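Local coordinates for ATP-dependent DNA helicase RecQ (Porphyromonas gingivalis, PDB 3IUO), which probably unwinds duplex DNA in the 3'-5' direction at the cost of ATP, as a RecQ-family helicase of which this chain is the C-terminal domain, at residues Arg13-Ala16 and Asn17-Lys20; Ser19-Lys22 and Val23-Gln27; Lys102-Ser105 and Glu106-Arg110; Leu111-Ile114 and Lys115-Glu119. All blocks are in the same frame, centred on the assembly; numbering follows the deposited sequence. Where two conformers were deposited one is given.

Interaction 1: Arg13-Ala16 and Asn17-Lys20; sequences RTLA and NKSK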
loop_
_atom_site.group_PDB
_atom_site.type_symbol
_atom_site.label_atom_id
_atom_site.label_comp_id
_atom_site.label_asym_id
_atom_site.label_seq_id
_atom_site.Cartn_x
_atom_site.Cartn_y
_atom_site.Cartn_z
ATOM N N ARG B 13 24.610 -6.923 12.507
ATOM C CA ARG B 13 23.794 -7.123 11.307
ATOM C C ARG B 13 24.566 -6.666 10.079
ATOM O O ARG B 13 25.203 -5.614 10.103
ATOM C CB ARG B 13 22.481 -6.341 11.413
ATOM C CG ARG B 13 21.244 -7.181 11.699
ATOM C CD ARG B 13 20.836 -7.237 13.166
ATOM N NE ARG B 13 19.387 -7.444 13.262
ATOM C CZ ARG B 13 18.759 -8.111 14.228
ATOM N NH1 ARG B 13 19.439 -8.671 15.227
ATOM N NH2 ARG B 13 17.437 -8.228 14.192
ATOM N N THR B 14 24.544 -7.470 9.023
ATOM C CA THR B 14 25.096 -7.068 7.726
ATOM C C THR B 14 24.093 -7.453 6.639
ATOM O O THR B 14 23.138 -8.177 6.919
ATOM C CB THR B 14 26.391 -7.817 7.406
ATOM O OG1 THR B 14 26.089 -9.206 7.224
ATOM C CG2 THR B 14 27.442 -7.631 8.504
ATOM N N LEU B 15 24.300 -6.985 5.405
ATOM C CA LEU B 15 23.340 -7.302 4.332
ATOM C C LEU B 15 23.354 -8.795 3.986
ATOM O O LEU B 15 22.296 -9.388 3.711
ATOM C CB LEU B 15 23.535 -6.416 3.089
ATOM C CG LEU B 15 23.428 -4.878 3.282
ATOM C CD1 LEU B 15 23.144 -4.171 1.967
ATOM C CD2 LEU B 15 22.373 -4.450 4.317
ATOM N N ALA B 16 24.540 -9.394 4.047
ATOM C CA ALA B 16 24.693 -10.843 3.842
ATOM C C ALA B 16 23.959 -11.693 4.887
ATOM O O ALA B 16 23.172 -12.586 4.496
ATOM C CB ALA B 16 26.175 -11.237 3.770
ATOM N N ASN B 17 24.205 -11.449 6.187
ATOM C CA ASN B 17 23.518 -12.233 7.240
ATOM C C ASN B 17 22.018 -11.934 7.398
ATOM O O ASN B 17 21.258 -12.768 7.906
ATOM C CB ASN B 17 24.279 -12.306 8.591
ATOM C CG ASN B 17 24.347 -10.971 9.351
ATOM O OD1 ASN B 17 23.436 -10.137 9.292
ATOM N ND2 ASN B 17 25.432 -10.796 10.118
ATOM N N LYS B 18 21.591 -10.757 6.943
ATOM C CA LYS B 18 20.165 -10.467 6.904
ATOM C C LYS B 18 19.527 -11.263 5.776
ATOM O O LYS B 18 18.477 -11.827 5.983
ATOM C CB LYS B 18 19.878 -8.970 6.768
ATOM C CG LYS B 18 20.164 -8.179 8.055
ATOM C CD LYS B 18 19.561 -6.777 8.024
ATOM C CE LYS B 18 20.563 -5.725 7.580
ATOM N NZ LYS B 18 20.055 -4.354 7.869
ATOM N N SER B 19 20.176 -11.325 4.612
ATOM C CA SER B 19 19.641 -12.099 3.477
ATOM C C SER B 19 19.565 -13.579 3.857
ATOM O O SER B 19 18.601 -14.280 3.519
ATOM C CB SER B 19 20.510 -11.904 2.225
ATOM O OG SER B 19 20.447 -10.557 1.748
ATOM N N LYS B 20 20.570 -14.048 4.580
ATOM C CA LYS B 20 20.585 -15.438 5.061
ATOM C C LYS B 20 19.450 -15.728 6.034
ATOM O O LYS B 20 18.865 -16.817 6.004
ATOM C CB LYS B 20 21.906 -15.772 5.754
ATOM C CG LYS B 20 23.038 -16.090 4.827
ATOM C CD LYS B 20 24.225 -16.681 5.573
ATOM C CE LYS B 20 25.488 -16.567 4.743
ATOM N NZ LYS B 20 25.184 -16.629 3.278
#
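T14 OG1 sits between its own backbone N and carbonyl carbon (chi1 66°), and N17 CG takes the matching place on its residue (chi1 69°); with these two torsions each side chain folds back onto the other's main chain. The result is a capping box at the start of helix 15-30, with T14 as N-cap. N17 N donates to T14 OG1 over 3.1 Å, and in return T14 N donates to N17 OD1 over 2.9 Å in a nearly straight bond (178° at the hydrogen). That second donor arrives well above the amide plane of N17, not on a lone pair; the two side chains cross at about a right angle. The other end of the same amide is held as well: N17 ND2 bonds to the carbonyl oxygen of V12, which fixes how the group is turned. Behind the cap the ordinary helical bonds begin, K18 N to T14 O at 3.0 Å and K20 N to A16 O at 3.0 Å. K18 runs back toward the start of the helix, its chain bending at chi3. Its CE reaches L15 CD2 at 3.9 Å, so the aliphatic part of the lysine lies against the leucine tip. The R13 and K18 side chains cross at about a right angle, R13 CG lying 3.9 Å from K18 CG.

Interaction 2: Ser19-Lys22 and Val23-Gln27; sequences SKMK and VSIVQ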
loop_
_atom_site.group_PDB
_atom_site.type_symbol
_atom_site.label_atom_id
_atom_site.label_comp_id
_atom_site.label_asym_id
_atom_site.label_seq_id
_atom_site.Cartn_x
_atom_site.Cartn_y
_atom_site.Cartn_z
ATOM N N SER B 19 20.176 -11.325 4.612
ATOM C CA SER B 19 19.641 -12.099 3.477
ATOM C C SER B 19 19.565 -13.579 3.857
ATOM O O SER B 19 18.601 -14.280 3.519
ATOM C CB SER B 19 20.510 -11.904 2.225
ATOM O OG SER B 19 20.447 -10.557 1.748
ATOM N N LYS B 20 20.570 -14.048 4.580
ATOM C CA LYS B 20 20.585 -15.438 5.061
ATOM C C LYS B 20 19.450 -15.728 6.034
ATOM O O LYS B 20 18.865 -16.817 6.004
ATOM C CB LYS B 20 21.906 -15.772 5.754
ATOM C CG LYS B 20 23.038 -16.090 4.827
ATOM C CD LYS B 20 24.225 -16.681 5.573
ATOM C CE LYS B 20 25.488 -16.567 4.743
ATOM N NZ LYS B 20 25.184 -16.629 3.278
HETATM N N MSE B 21 19.159 -14.756 6.897
HETATM C CA MSE B 21 18.117 -14.906 7.902
HETATM C C MSE B 21 16.778 -15.021 7.209
HETATM O O MSE B 21 15.936 -15.813 7.614
HETATM C CB MSE B 21 18.101 -13.728 8.880
HETATM C CG MSE B 21 17.037 -13.862 9.984
HETATM SE SE MSE B 21 16.813 -12.229 11.048
HETATM C CE MSE B 21 16.674 -10.977 9.551
ATOM N N LYS B 22 16.590 -14.230 6.155
ATOM C CA LYS B 22 15.352 -14.280 5.403
ATOM C C LYS B 22 15.185 -15.596 4.663
ATOM O O LYS B 22 14.090 -16.141 4.602
ATOM C CB LYS B 22 15.224 -13.076 4.466
ATOM C CG LYS B 22 14.945 -11.742 5.204
ATOM C CD LYS B 22 14.840 -10.530 4.269
ATOM C CE LYS B 22 16.203 -10.057 3.788
ATOM N NZ LYS B 22 16.030 -8.878 2.898
ATOM N N VAL B 23 16.293 -16.130 4.146
ATOM C CA VAL B 23 16.241 -17.420 3.479
ATOM C C VAL B 23 15.786 -18.467 4.501
ATOM O O VAL B 23 14.943 -19.319 4.174
ATOM C CB VAL B 23 17.593 -17.786 2.832
ATOM C CG1 VAL B 23 17.642 -19.291 2.495
ATOM C CG2 VAL B 23 17.839 -16.941 1.574
ATOM N N SER B 24 16.347 -18.398 5.720
ATOM C CA SER B 24 15.987 -19.316 6.804
ATOM C C SER B 24 14.514 -19.193 7.169
ATOM O O SER B 24 13.823 -20.191 7.331
ATOM C CB SER B 24 16.849 -19.059 8.044
ATOM O OG SER B 24 18.177 -19.498 7.840
ATOM N N ILE B 25 14.024 -17.957 7.272
ATOM C CA ILE B 25 12.606 -17.721 7.622
ATOM C C ILE B 25 11.657 -18.350 6.589
ATOM O O ILE B 25 10.646 -18.971 6.947
ATOM C CB ILE B 25 12.319 -16.219 7.816
ATOM C CG1 ILE B 25 12.985 -15.753 9.123
ATOM C CG2 ILE B 25 10.822 -15.946 7.927
ATOM C CD1 ILE B 25 13.107 -14.227 9.254
ATOM N N VAL B 26 11.986 -18.175 5.317
ATOM C CA VAL B 26 11.186 -18.755 4.235
ATOM C C VAL B 26 11.169 -20.276 4.360
ATOM O O VAL B 26 10.129 -20.905 4.215
ATOM C CB VAL B 26 11.725 -18.295 2.869
ATOM C CG1 VAL B 26 11.041 -19.066 1.734
ATOM C CG2 VAL B 26 11.510 -16.803 2.708
ATOM N N GLN B 27 12.329 -20.858 4.664
ATOM C CA GLN B 27 12.408 -22.309 4.812
ATOM C C GLN B 27 11.579 -22.771 6.004
ATOM O O GLN B 27 10.875 -23.786 5.915
ATOM C CB GLN B 27 13.865 -22.750 4.946
ATOM C CG GLN B 27 14.661 -22.566 3.659
ATOM C CD GLN B 27 16.149 -22.879 3.811
ATOM O OE1 GLN B 27 16.704 -22.842 4.917
ATOM N NE2 GLN B 27 16.804 -23.163 2.691
HETATM O O HOH W 1 19.951 -19.359 5.177
#
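Between S19-K22 and V23-Q27 the backbone is regular alpha-helix, each of four successive N-H groups bonding to the carbonyl four residues back, from V23 N to S19 O at 3.0 Å through to V26 N to K22 O at 3.0 Å. This is the middle of helix 15-30, in the region assigned to the RecQ-1-like helix-turn-helix family. On one side selenomethionine M21 and I25, one turn apart, lie side by side and point the same way. M21 has CG anti to the backbone N (chi1 -179°), which brings that methylene to 4.0 Å from I25 CD1, an apolar contact. I25 CG1 lies 3.3 Å from the carbonyl oxygen of M21. Both side chains also touch H42 in the loop after helix 35-41, while M21 reaches E52 and V26 packs on I56, both of helix 46-58; these contacts join helix 15-30 to helix 46-58 and to the loop after helix 35-41. One water sits on the polar flank. The carbonyl oxygen of K20 accepts S24 N at 3.0 Å and also takes a hydrogen from this water, the two oxygens, K20 O and that of the water, 2.9 Å apart.

Interaction 3: Lys102-Ser105 and Glu106-Arg110; sequences KDYS and EEEIR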
loop_
_atom_site.group_PDB
_atom_site.type_symbol
_atom_site.label_atom_id
_atom_site.label_comp_id
_atom_site.label_asym_id
_atom_site.label_seq_id
_atom_site.Cartn_x
_atom_site.Cartn_y
_atom_site.Cartn_z
ATOM N N LYS B 102 -10.391 -0.266 15.333
ATOM C CA LYS B 102 -11.250 -0.279 16.506
ATOM C C LYS B 102 -11.762 -1.690 16.823
ATOM O O LYS B 102 -12.306 -1.930 17.913
ATOM C CB LYS B 102 -12.412 0.711 16.329
ATOM C CG LYS B 102 -11.989 2.171 16.102
ATOM C CD LYS B 102 -11.598 2.888 17.390
ATOM C CE LYS B 102 -11.401 4.381 17.143
ATOM N NZ LYS B 102 -11.386 5.188 18.399
ATOM N N ASP B 103 -11.573 -2.619 15.885
ATOM C CA ASP B 103 -12.062 -4.000 16.024
ATOM C C ASP B 103 -10.930 -5.034 16.030
ATOM O O ASP B 103 -11.027 -6.079 16.694
ATOM C CB ASP B 103 -13.051 -4.328 14.897
ATOM C CG ASP B 103 -14.302 -3.465 14.947
ATOM O OD1 ASP B 103 -15.028 -3.505 15.958
ATOM O OD2 ASP B 103 -14.558 -2.743 13.964
ATOM N N TYR B 104 -9.852 -4.720 15.310
ATOM C CA TYR B 104 -8.744 -5.660 15.121
ATOM C C TYR B 104 -7.411 -5.038 15.477
ATOM O O TYR B 104 -7.191 -3.844 15.273
ATOM C CB TYR B 104 -8.737 -6.163 13.680
ATOM C CG TYR B 104 -10.092 -6.655 13.268
ATOM C CD1 TYR B 104 -10.650 -7.789 13.862
ATOM C CD2 TYR B 104 -10.848 -5.963 12.337
ATOM C CE1 TYR B 104 -11.930 -8.237 13.498
ATOM C CE2 TYR B 104 -12.119 -6.402 11.970
ATOM C CZ TYR B 104 -12.651 -7.532 12.553
ATOM O OH TYR B 104 -13.911 -7.963 12.200
ATOM N N SER B 105 -6.530 -5.853 16.038
ATOM C CA SER B 105 -5.207 -5.390 16.417
ATOM C C SER B 105 -4.317 -5.188 15.194
ATOM O O SER B 105 -4.556 -5.750 14.114
ATOM C CB SER B 105 -4.548 -6.375 17.382
ATOM O OG SER B 105 -4.171 -7.585 16.723
ATOM N N GLU B 106 -3.268 -4.403 15.388
ATOM C CA GLU B 106 -2.262 -4.215 14.345
ATOM C C GLU B 106 -1.665 -5.562 13.920
ATOM O O GLU B 106 -1.494 -5.811 12.725
ATOM C CB GLU B 106 -1.158 -3.294 14.839
ATOM C CG GLU B 106 -0.173 -2.887 13.736
ATOM C CD GLU B 106 0.828 -1.834 14.198
ATOM O OE1 GLU B 106 1.971 -1.828 13.693
ATOM O OE2 GLU B 106 0.472 -1.010 15.064
ATOM N N GLU B 107 -1.362 -6.431 14.880
ATOM C CA GLU B 107 -0.827 -7.751 14.533
ATOM C C GLU B 107 -1.777 -8.619 13.709
ATOM O O GLU B 107 -1.337 -9.299 12.754
ATOM C CB GLU B 107 -0.321 -8.491 15.762
ATOM C CG GLU B 107 0.946 -7.860 16.286
ATOM C CD GLU B 107 1.467 -8.510 17.534
ATOM O OE1 GLU B 107 1.001 -9.617 17.871
ATOM O OE2 GLU B 107 2.371 -7.912 18.164
ATOM N N GLU B 108 -3.059 -8.610 14.056
ATOM C CA GLU B 108 -4.024 -9.383 13.262
ATOM C C GLU B 108 -4.068 -8.877 11.830
ATOM O O GLU B 108 -4.046 -9.672 10.888
ATOM C CB GLU B 108 -5.415 -9.280 13.856
ATOM C CG GLU B 108 -5.634 -10.126 15.072
ATOM C CD GLU B 108 -7.014 -9.879 15.665
ATOM O OE1 GLU B 108 -7.303 -8.725 16.090
ATOM O OE2 GLU B 108 -7.814 -10.835 15.701
ATOM N N ILE B 109 -4.099 -7.552 11.690
ATOM C CA ILE B 109 -4.221 -6.898 10.396
ATOM C C ILE B 109 -2.958 -7.139 9.581
ATOM O O ILE B 109 -3.058 -7.467 8.384
ATOM C CB ILE B 109 -4.513 -5.389 10.536
ATOM C CG1 ILE B 109 -5.917 -5.178 11.115
ATOM C CG2 ILE B 109 -4.393 -4.712 9.169
ATOM C CD1 ILE B 109 -6.175 -3.746 11.561
ATOM N N ARG B 110 -1.788 -7.003 10.216
ATOM C CA ARG B 110 -0.534 -7.300 9.524
ATOM C C ARG B 110 -0.450 -8.744 9.007
ATOM O O ARG B 110 0.001 -8.972 7.878
ATOM C CB ARG B 110 0.689 -6.984 10.386
ATOM C CG ARG B 110 0.839 -5.503 10.589
ATOM C CD ARG B 110 1.950 -5.207 11.574
ATOM N NE ARG B 110 3.270 -5.358 10.956
ATOM C CZ ARG B 110 4.417 -5.248 11.610
ATOM N NH1 ARG B 110 4.429 -5.046 12.925
ATOM N NH2 ARG B 110 5.568 -5.344 10.966
HETATM O O HOH W 2 -9.293 -8.041 17.909
#
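One carboxylate oxygen, E108 OE1, gathers most of the polar bonds here. It accepts S105 N at 3.0 Å on its anti lone pair, the one turned away from OE2, and takes a further hydrogen from a water at 2.8 Å. That water also donates to the carbonyl oxygen of D103, linking loop to carboxylate. S105 OG adds a weak bond to OE1. With E108 N donating to S105 OG at 3.1 Å, S105 and E108 form a capping box, S105 being the N-cap of helix 106-121. The serine hydroxyl lies between its own N and carbonyl carbon (chi1 71°), where it can face the first turn. The E108 chain is extended beyond CG and carries OE1 to the edge of the Y104 ring, close to the ring plane; ring and carboxylate planes are 68° apart. Y104 CB rests 3.9 Å from I109 CG1. The second oxygen, E108 OE2, bonds to H77 ND1, and the H77 ring meets that of Y104 edge-to-face. The cap thus leans on helix 75-87, I109 packs on M97 and L100 of helix 93-100, and R110 bridges to E54 of helix 46-58.

Interaction 4: Leu111-Ile114 and Lys115-Glu119; sequences LVRI and KFLSE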
loop_
_atom_site.group_PDB
_atom_site.type_symbol
_atom_site.label_atom_id
_atom_site.label_comp_id
_atom_site.label_asym_id
_atom_site.label_seq_id
_atom_site.Cartn_x
_atom_site.Cartn_y
_atom_site.Cartn_z
ATOM N N LEU B 111 -0.864 -9.725 9.824
ATOM C CA LEU B 111 -0.861 -11.125 9.407
ATOM C C LEU B 111 -1.740 -11.360 8.184
ATOM O O LEU B 111 -1.337 -12.054 7.241
ATOM C CB LEU B 111 -1.313 -12.032 10.561
ATOM C CG LEU B 111 -0.222 -12.266 11.618
ATOM C CD1 LEU B 111 -0.811 -12.965 12.872
ATOM C CD2 LEU B 111 0.959 -13.122 11.087
ATOM N N VAL B 112 -2.958 -10.834 8.209
ATOM C CA VAL B 112 -3.870 -11.107 7.114
ATOM C C VAL B 112 -3.381 -10.376 5.871
ATOM O O VAL B 112 -3.552 -10.904 4.774
ATOM C CB VAL B 112 -5.327 -10.743 7.446
ATOM C CG1 VAL B 112 -6.267 -11.043 6.270
ATOM C CG2 VAL B 112 -5.755 -11.549 8.650
ATOM N N ARG B 113 -2.793 -9.192 6.057
ATOM C CA ARG B 113 -2.260 -8.412 4.934
ATOM C C ARG B 113 -1.115 -9.201 4.252
ATOM O O ARG B 113 -1.033 -9.213 3.028
ATOM C CB ARG B 113 -1.779 -7.062 5.459
ATOM C CG ARG B 113 -1.174 -6.143 4.394
ATOM C CD ARG B 113 -0.848 -4.783 4.952
ATOM N NE ARG B 113 -0.181 -3.946 3.935
ATOM C CZ ARG B 113 1.131 -3.905 3.769
ATOM N NH1 ARG B 113 1.922 -4.661 4.529
ATOM N NH2 ARG B 113 1.643 -3.139 2.818
ATOM N N ILE B 114 -0.261 -9.850 5.036
ATOM C CA ILE B 114 0.789 -10.748 4.458
ATOM C C ILE B 114 0.161 -11.820 3.595
ATOM O O ILE B 114 0.580 -12.043 2.449
ATOM C CB ILE B 114 1.683 -11.354 5.564
ATOM C CG1 ILE B 114 2.591 -10.248 6.138
ATOM C CG2 ILE B 114 2.477 -12.572 5.076
ATOM C CD1 ILE B 114 3.073 -10.559 7.546
ATOM N N LYS B 115 -0.858 -12.493 4.136
ATOM C CA LYS B 115 -1.561 -13.554 3.413
ATOM C C LYS B 115 -2.126 -12.999 2.085
ATOM O O LYS B 115 -1.944 -13.581 1.003
ATOM C CB LYS B 115 -2.686 -14.068 4.301
ATOM C CG LYS B 115 -3.638 -15.019 3.579
ATOM C CD LYS B 115 -4.701 -15.477 4.541
ATOM C CE LYS B 115 -5.905 -16.076 3.817
ATOM N NZ LYS B 115 -5.554 -17.371 3.135
ATOM N N PHE B 116 -2.807 -11.876 2.179
ATOM C CA PHE B 116 -3.438 -11.300 1.016
ATOM C C PHE B 116 -2.428 -10.873 -0.054
ATOM O O PHE B 116 -2.619 -11.169 -1.244
ATOM C CB PHE B 116 -4.292 -10.094 1.443
ATOM C CG PHE B 116 -4.894 -9.334 0.298
ATOM C CD1 PHE B 116 -6.066 -9.764 -0.315
ATOM C CD2 PHE B 116 -4.271 -8.192 -0.147
ATOM C CE1 PHE B 116 -6.625 -9.048 -1.366
ATOM C CE2 PHE B 116 -4.818 -7.467 -1.211
ATOM C CZ PHE B 116 -5.986 -7.910 -1.813
ATOM N N LEU B 117 -1.400 -10.111 0.351
ATOM C CA LEU B 117 -0.403 -9.647 -0.649
ATOM C C LEU B 117 0.302 -10.791 -1.332
ATOM O O LEU B 117 0.519 -10.743 -2.570
ATOM C CB LEU B 117 0.635 -8.741 0.002
ATOM C CG LEU B 117 0.102 -7.405 0.502
ATOM C CD1 LEU B 117 1.224 -6.668 1.238
ATOM C CD2 LEU B 117 -0.523 -6.526 -0.613
ATOM N N SER B 118 0.664 -11.795 -0.545
ATOM C CA SER B 118 1.342 -12.975 -1.129
ATOM C C SER B 118 0.424 -13.666 -2.146
ATOM O O SER B 118 0.820 -13.965 -3.286
ATOM C CB SER B 118 1.742 -13.963 -0.045
ATOM O OG SER B 118 2.395 -15.063 -0.627
ATOM N N GLU B 119 -0.816 -13.880 -1.764
ATOM C CA GLU B 119 -1.721 -14.601 -2.677
ATOM C C GLU B 119 -1.974 -13.855 -3.985
ATOM O O GLU B 119 -1.983 -14.446 -5.084
ATOM C CB GLU B 119 -3.039 -14.849 -1.973
ATOM C CG GLU B 119 -2.934 -16.003 -1.030
ATOM C CD GLU B 119 -4.255 -16.433 -0.399
ATOM O OE1 GLU B 119 -5.343 -16.102 -0.955
ATOM O OE2 GLU B 119 -4.172 -17.158 0.639
#
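L117 CD1 lies over one face of the R113 guanidinium, 3.7 Å from CZ and close above the centre of the plane, so a methyl from one turn later covers the flat group. This i to i+4 packing belongs to the middle of helix 106-121, the last helix of this all-helical domain. The backbone bond between the same two residues is short and straight: L117 N donates to R113 O at 2.8 Å, 173° at the hydrogen. R113 is extended from CG to NE, then its guanidinium turns (chi4 -90°) and presents a face to L117. L117 CG is anti to its own carbonyl carbon and lies 3.3 Å from R113 O. Outside this pair the charged end is fixed by other parts of the chain: R113 NH2 forms a salt bridge to D91 OD1, and NH1 bonds to Y58 OH. T89 and T90 of the second subunit pack on L117 and R113 respectively, so the pair also borders the subunit interface. S118 OG bonds to the carbonyl oxygen of I63, and I114 and L117 both touch V57 of helix 46-58. K115 reaches two carboxylates: its NZ forms salt bridges with D66 OD1 and, at 2.9 Å, with E119 OE2, meeting E119 OE2 on its syn side, 28° out of the carboxylate plane.

From the N terminus, interaction 1 caps helix 15-30 and interaction 2 follows on the same helix, sharing S19 and K20, so the two run on without a break, centres about 10 Å apart. All four contacts are local, so none closes a long loop; none crosses another. After five further helices, interaction 3 ends the loop from helix 93-100 and caps helix 106-121, and interaction 4 continues at once in the same helix, centres about 13 Å apart. Interactions 1 and 3 lie on opposite sides of the chain's centre, about 29 Å between centres. Helix 46-58 is the common neighbour, touched by residues of interactions 2, 3 and 4.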